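Local atomic coordinates of SA0254 protein (Staphylococcus aureus subsp. aureus, PDB entry 2OOI), a protein that is of unknown function but belongs to the UTRA family, whose members are typically effector-binding domains of GntR-type transcription regulators, and so probably senses a small molecule. Residues A31-K35 with S36-E40; Y69-K72 with E73-K76; F88-L91 with E92-K96. All coordinates share one frame; numbering follows the deposited sequence.

Contact 1. Residues A31-K35 with S36-E40; sequences ATPPK and SVQDE
The flat carboxamide of Gln38 turns its OE1 back toward Pro33, with the proline CG 3.9 Å from OE1. The backbone O of Pro33 lies off to one side, tilted from the amide plane; it is 3.5 Å from Gln38 OE1, and since both are acceptors this is proximity and not a bond. The two side chains cross at about a right angle, and their carbon contact is Pro33 CG to Gln38 CG, 3.7 Å. Gln38 gets there because its CG sits beside its own backbone N (chi1 -63°) and the chain beyond runs extended, carrying the amide back past the start of the helix. The ring of Pro34 instead lies alongside Val37, both pointing the same way, with Pro34 CD 3.9 Å from Val37 CB. Val37 thus divides its methyls: CG2 faces the Pro34 ring, whereas CG1 lies 3.9 Å from Pro33 CB. Pro34 O accepts Gln38 N at 3.0 Å (N-H...O 152°) and a weak bond from Val37 N; Lys35 O accepts Asp39 N almost straight (175°). Farther on, Glu40 is tied to His131, Thr133 and Ser144. With Pro34 at the N-cap of this UTRA-domain helix, Pro33 and Gln38 occupy the N' and N4 positions, where a hydrophobic staple would sit; with glutamine at N4 the resemblance is partial, through the two CG atoms.

Contact 2. Residues Y69-K72 with E73-K76; sequences YYHK and EIVK
His71 and Glu73 lie side by side and point the same way, the imidazole resting against the glutamate stem: His71 NE2 is 3.4 Å from Glu73 CB. The carboxylate turns elsewhere, bent at chi2 (60°), and its plane stands 65° from the ring; its OE1 stays 6.0 Å from His71 NE2, too far for a salt bridge. Ile74 meets the same side of the ring at its ND1 corner, its side chain crossing at about a right angle and bringing CD1 to 3.4 Å from His71 ND1. The imidazole is swung beside its own carbonyl carbon (chi1 -173°), which folds it against the first helical turn, so that Glu73 CB, Ile74 CD1 and the backbone N of Ile74 all come from one side, the last over the ring face. Tyr70 and Val75 are inclined to each other, touching through Tyr70 CD1 and Val75 CG2 at 4.1 Å. Backbone bonds accompany this packing: His71, at the N-cap, offers its O to Val75 N at 3.0 Å in a nearly straight bond and to Ile74 N in a weak one. Lys76 N closes the turn on Lys72 O, after which positive phi at Lys76 ends the helix. Lys72 extends the other way to a salt bridge with Glu29. The junction joins strand 61-71, flanked by strands 49-58 and 141-150, to helix 72-75, which packs through Val75 on Phe142 and against helix 87-94.

Contact 3. Residues F88-L91 with E92-K96; sequences FDYL and ESNMK
Tyr90 O accepts two backbone N-H groups, from Asn94 at 2.8 Å and from Met95 at 3.0 Å, and this forking marks the wide pi-type turn in which helix 87-94 finishes. The Met95 bond is the straighter of the two (N-H...O 164°), and both donors are tilted from the carbonyl plane. With two donors on one oxygen, an i+5 bond is added to the i+4 one at the last turn. Positive phi at Lys96 then leads the chain out of the helix, and Leu91 makes a backbone hydrogen bond with Leu97 beyond it.

Met95, five residues on, lies to one side of the Tyr90 ring plane in a Met-aromatic contact. Met95 SD is 4.8 Å from the ring centroid and 46° off the ring normal, an oblique approach rather than one square over the face. The bends at chi2 and chi3 lay CG, SD and CE along that one side of the ring plane, toward its hydroxyl end: CG lies 3.5 Å from Tyr90 CE1, while the methyl CE reaches the hydroxyl itself. Asn94 crosses Tyr90 at about a right angle near CD2, its amide plane 35° from the ring plane. Tyr90 also packs on Leu78 and Ile82, and its OH is hydrogen-bonded to Tyr77 O, which would help to fix the ring.

For the two preceding carbonyls, Phe88 and Asp89, the bonding is i+4. Glu92 N bonds Phe88 O, and the extended Glu92 side chain passes that same oxygen with its CG. Ser93 doubles up on Asp89 O: its N binds nearly in line with the carbonyl, whereas Ser93 OG donates to Asp89 O over 2.8 Å from above the carbonyl plane.

In the fold
The three contacts follow one another along the chain within the UTRA domain. Contact 2 lies between the other two, its centre about 12 Å from each, whereas contacts 1 and 3 are about 24 Å apart by their centres and do not touch. Tyr69 makes the first bridge: its CD1 is 3.4 Å from Val37 CG2, and its OH is 3.6 Å from Pro34 CG. The second joins helices 72-75 and 87-94, with Val75 CG2 3.7 Å from Leu91 CD2 and Met95 lying against Val75 O and Lys76 CB. A bound zinc ion lies close to residues of contacts 2 and 3: about 3 Å from the Phe88 side chain and about 6 Å from that of Tyr70.

Contact 1. Residues A31-K35 with S36-E40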
# COMPACT_ATOMS: atom_id res chain seq x y z
N ALA B 31 18.14 -2.21 -27.22
CA ALA B 31 18.02 -3.49 -27.96
C ALA B 31 18.20 -4.65 -27.00
O ALA B 31 17.60 -5.70 -27.20
CB ALA B 31 18.96 -3.59 -29.08
N THR B 32 18.98 -4.47 -25.93
CA THR B 32 19.12 -5.54 -24.94
C THR B 32 18.66 -5.16 -23.53
O THR B 32 19.38 -4.51 -22.77
CB THR B 32 20.56 -6.09 -24.88
OG1 THR B 32 20.93 -6.55 -26.17
CG2 THR B 32 20.64 -7.26 -23.88
N PRO B 33 17.47 -5.60 -23.17
CA PRO B 33 16.93 -5.34 -21.85
C PRO B 33 17.68 -6.05 -20.73
O PRO B 33 18.22 -7.11 -20.93
CB PRO B 33 15.51 -5.92 -21.95
CG PRO B 33 15.57 -6.92 -23.00
CD PRO B 33 16.54 -6.37 -24.00
N PRO B 34 17.68 -5.48 -19.52
CA PRO B 34 18.33 -6.19 -18.43
C PRO B 34 17.75 -7.57 -18.20
O PRO B 34 16.63 -7.84 -18.63
CB PRO B 34 18.03 -5.31 -17.21
CG PRO B 34 17.71 -3.99 -17.74
CD PRO B 34 17.13 -4.18 -19.11
N LYS B 35 18.51 -8.41 -17.50
CA LYS B 35 18.11 -9.78 -17.21
C LYS B 35 16.74 -9.84 -16.57
O LYS B 35 15.89 -10.59 -17.03
CB LYS B 35 19.12 -10.46 -16.27
CG LYS B 35 18.52 -11.64 -15.45
CD LYS B 35 19.59 -12.40 -14.70
CE LYS B 35 19.29 -13.89 -14.58
NZ LYS B 35 20.09 -14.45 -13.44
N SER B 36 16.51 -9.09 -15.49
CA SER B 36 15.25 -9.25 -14.80
C SER B 36 14.12 -8.66 -15.60
O SER B 36 12.97 -9.01 -15.38
CB SER B 36 15.26 -8.63 -13.41
OG SER B 36 15.04 -7.26 -13.52
N VAL B 37 14.43 -7.75 -16.51
CA VAL B 37 13.40 -7.22 -17.37
C VAL B 37 13.01 -8.27 -18.44
O VAL B 37 11.84 -8.36 -18.81
CB VAL B 37 13.78 -5.83 -17.96
CG1 VAL B 37 12.88 -5.46 -19.14
CG2 VAL B 37 13.72 -4.75 -16.85
N GLN B 38 13.96 -9.08 -18.91
CA GLN B 38 13.63 -10.18 -19.82
C GLN B 38 12.75 -11.15 -19.12
O GLN B 38 11.72 -11.54 -19.65
CB GLN B 38 14.87 -10.94 -20.30
CG GLN B 38 15.77 -10.08 -21.09
CD GLN B 38 16.96 -10.80 -21.70
OE1 GLN B 38 17.71 -10.18 -22.51
NE2 GLN B 38 17.17 -12.10 -21.34
N ASP B 39 13.17 -11.57 -17.94
CA ASP B 39 12.42 -12.49 -17.16
C ASP B 39 11.03 -11.91 -17.08
O ASP B 39 10.09 -12.49 -17.58
CB ASP B 39 13.00 -12.63 -15.76
CG ASP B 39 12.35 -13.73 -14.97
OD1 ASP B 39 11.41 -14.40 -15.49
OD2 ASP B 39 12.78 -13.95 -13.82
N GLU B 40 10.95 -10.72 -16.52
CA GLU B 40 9.68 -10.16 -16.10
C GLU B 40 8.76 -9.81 -17.27
O GLU B 40 7.56 -10.03 -17.19
CB GLU B 40 9.92 -8.92 -15.22
CG GLU B 40 8.68 -8.41 -14.58
CD GLU B 40 8.87 -7.04 -13.95
OE1 GLU B 40 10.01 -6.51 -13.94
OE2 GLU B 40 7.87 -6.48 -13.46

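Contact 2. Residues Y69-K72 with E73-K76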
# COMPACT_ATOMS: atom_id res chain seq x y z
N TYR B 69 10.28 0.14 -17.64
CA TYR B 69 10.62 -0.50 -18.89
C TYR B 69 9.37 -0.90 -19.63
O TYR B 69 8.48 -1.53 -19.04
CB TYR B 69 11.47 -1.75 -18.66
CG TYR B 69 12.80 -1.51 -17.99
CD1 TYR B 69 12.91 -1.43 -16.58
CD2 TYR B 69 13.96 -1.40 -18.74
CE1 TYR B 69 14.13 -1.25 -15.96
CE2 TYR B 69 15.18 -1.21 -18.13
CZ TYR B 69 15.27 -1.13 -16.75
OH TYR B 69 16.49 -0.94 -16.17
N TYR B 70 9.33 -0.60 -20.93
CA TYR B 70 8.21 -0.91 -21.80
C TYR B 70 8.59 -1.83 -22.96
O TYR B 70 9.58 -1.59 -23.65
CB TYR B 70 7.71 0.37 -22.41
CG TYR B 70 7.12 1.32 -21.41
CD1 TYR B 70 5.79 1.19 -21.04
CD2 TYR B 70 7.86 2.35 -20.87
CE1 TYR B 70 5.22 2.04 -20.15
CE2 TYR B 70 7.30 3.21 -19.97
CZ TYR B 70 5.98 3.05 -19.63
OH TYR B 70 5.40 3.89 -18.76
N HIS B 71 7.77 -2.83 -23.22
CA HIS B 71 7.98 -3.73 -24.36
C HIS B 71 7.59 -3.03 -25.68
O HIS B 71 6.42 -2.72 -25.92
CB HIS B 71 7.20 -5.05 -24.12
CG HIS B 71 7.46 -6.12 -25.14
ND1 HIS B 71 6.72 -7.27 -25.19
CD2 HIS B 71 8.35 -6.19 -26.16
CE1 HIS B 71 7.15 -8.02 -26.19
NE2 HIS B 71 8.13 -7.39 -26.80
N LYS B 72 8.59 -2.78 -26.52
CA LYS B 72 8.40 -1.96 -27.71
C LYS B 72 7.36 -2.58 -28.65
O LYS B 72 6.53 -1.87 -29.22
CB LYS B 72 9.72 -1.76 -28.44
CG LYS B 72 9.64 -0.83 -29.64
CD LYS B 72 10.96 -0.76 -30.38
CE LYS B 72 10.87 0.17 -31.58
NZ LYS B 72 12.01 -0.02 -32.52
N GLU B 73 7.42 -3.89 -28.79
CA GLU B 73 6.52 -4.61 -29.69
C GLU B 73 5.05 -4.44 -29.32
O GLU B 73 4.21 -4.32 -30.21
CB GLU B 73 6.91 -6.10 -29.74
CG GLU B 73 6.03 -6.98 -30.63
CD GLU B 73 6.05 -6.56 -32.09
OE1 GLU B 73 7.12 -6.12 -32.57
OE2 GLU B 73 4.99 -6.67 -32.76
N ILE B 74 4.73 -4.42 -28.03
CA ILE B 74 3.35 -4.26 -27.60
C ILE B 74 2.93 -2.79 -27.60
O ILE B 74 1.88 -2.43 -28.09
CB ILE B 74 3.15 -4.87 -26.20
CG1 ILE B 74 3.29 -6.39 -26.31
CG2 ILE B 74 1.80 -4.46 -25.61
CD1 ILE B 74 3.37 -7.07 -24.98
N VAL B 75 3.79 -1.95 -27.06
CA VAL B 75 3.53 -0.51 -26.92
C VAL B 75 3.64 0.22 -28.27
O VAL B 75 3.11 1.33 -28.44
CB VAL B 75 4.51 0.05 -25.83
CG1 VAL B 75 4.91 1.46 -26.10
CG2 VAL B 75 3.93 -0.12 -24.42
N LYS B 76 4.36 -0.40 -29.22
CA LYS B 76 4.46 0.02 -30.63
C LYS B 76 5.43 1.16 -30.81
O LYS B 76 6.30 1.10 -31.70
CB LYS B 76 3.11 0.44 -31.22
CG LYS B 76 2.09 -0.66 -31.38
CD LYS B 76 0.81 -0.15 -31.98
CE LYS B 76 -0.21 -1.26 -32.11
NZ LYS B 76 -1.48 -0.75 -32.70

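Contact 3. Residues F88-L91 with E92-K96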
# COMPACT_ATOMS: atom_id res chain seq x y z
N PHE B 88 -0.19 6.37 -20.04
CA PHE B 88 -1.33 5.48 -20.12
C PHE B 88 -2.50 6.00 -20.99
O PHE B 88 -3.20 5.20 -21.62
CB PHE B 88 -1.72 5.01 -18.69
CG PHE B 88 -0.63 4.12 -18.08
CD1 PHE B 88 -0.57 2.73 -18.39
CD2 PHE B 88 0.23 4.61 -17.11
CE1 PHE B 88 0.35 1.87 -17.80
CE2 PHE B 88 1.17 3.75 -16.52
CZ PHE B 88 1.22 2.37 -16.87
N ASP B 89 -2.67 7.33 -21.09
CA ASP B 89 -3.66 7.89 -22.00
C ASP B 89 -3.21 7.67 -23.42
O ASP B 89 -4.01 7.30 -24.27
CB ASP B 89 -3.88 9.41 -21.80
CG ASP B 89 -4.52 9.74 -20.46
OD1 ASP B 89 -5.05 8.83 -19.77
OD2 ASP B 89 -4.48 10.94 -20.09
N TYR B 90 -1.93 7.93 -23.69
CA TYR B 90 -1.37 7.66 -25.01
C TYR B 90 -1.60 6.21 -25.37
O TYR B 90 -2.12 5.89 -26.45
CB TYR B 90 0.12 8.00 -25.03
CG TYR B 90 0.90 7.53 -26.24
CD1 TYR B 90 1.64 6.35 -26.19
CD2 TYR B 90 0.94 8.27 -27.43
CE1 TYR B 90 2.37 5.92 -27.27
CE2 TYR B 90 1.69 7.83 -28.54
CZ TYR B 90 2.40 6.65 -28.44
OH TYR B 90 3.15 6.18 -29.50
N LEU B 91 -1.25 5.32 -24.45
CA LEU B 91 -1.40 3.91 -24.70
C LEU B 91 -2.84 3.54 -25.07
O LEU B 91 -3.05 2.82 -26.03
CB LEU B 91 -0.87 3.09 -23.52
CG LEU B 91 0.63 3.14 -23.15
CD1 LEU B 91 0.98 2.38 -21.87
CD2 LEU B 91 1.48 2.70 -24.28
N GLU B 92 -3.82 4.05 -24.35
CA GLU B 92 -5.23 3.73 -24.66
C GLU B 92 -5.83 4.58 -25.78
O GLU B 92 -6.50 4.06 -26.66
CB GLU B 92 -6.12 3.83 -23.43
CG GLU B 92 -5.83 2.78 -22.39
CD GLU B 92 -6.70 2.94 -21.13
OE1 GLU B 92 -7.49 3.92 -21.09
OE2 GLU B 92 -6.57 2.11 -20.18
N SER B 93 -5.60 5.89 -25.75
CA SER B 93 -6.20 6.78 -26.73
C SER B 93 -5.56 6.66 -28.10
O SER B 93 -6.26 6.57 -29.09
CB SER B 93 -6.12 8.24 -26.27
OG SER B 93 -6.55 8.36 -24.92
N ASN B 94 -4.23 6.67 -28.16
CA ASN B 94 -3.53 6.66 -29.45
C ASN B 94 -3.21 5.26 -29.91
O ASN B 94 -3.62 4.85 -30.98
CB ASN B 94 -2.25 7.46 -29.38
CG ASN B 94 -2.47 8.86 -28.90
OD1 ASN B 94 -3.12 9.09 -27.87
ND2 ASN B 94 -1.91 9.83 -29.63
N MET B 95 -2.46 4.53 -29.10
CA MET B 95 -2.05 3.17 -29.45
C MET B 95 -3.19 2.17 -29.30
O MET B 95 -3.02 1.00 -29.63
CB MET B 95 -0.84 2.71 -28.61
CG MET B 95 0.47 3.43 -28.87
SD MET B 95 1.03 3.58 -30.58
CE MET B 95 0.18 5.08 -30.99
N LYS B 96 -4.35 2.60 -28.79
CA LYS B 96 -5.48 1.70 -28.61
C LYS B 96 -5.10 0.37 -27.93
O LYS B 96 -5.63 -0.69 -28.28
CB LYS B 96 -6.17 1.45 -29.95
CG LYS B 96 -7.39 2.33 -30.19
CD LYS B 96 -7.04 3.81 -30.29
CE LYS B 96 -8.08 4.58 -31.11
NZ LYS B 96 -9.44 4.45 -30.51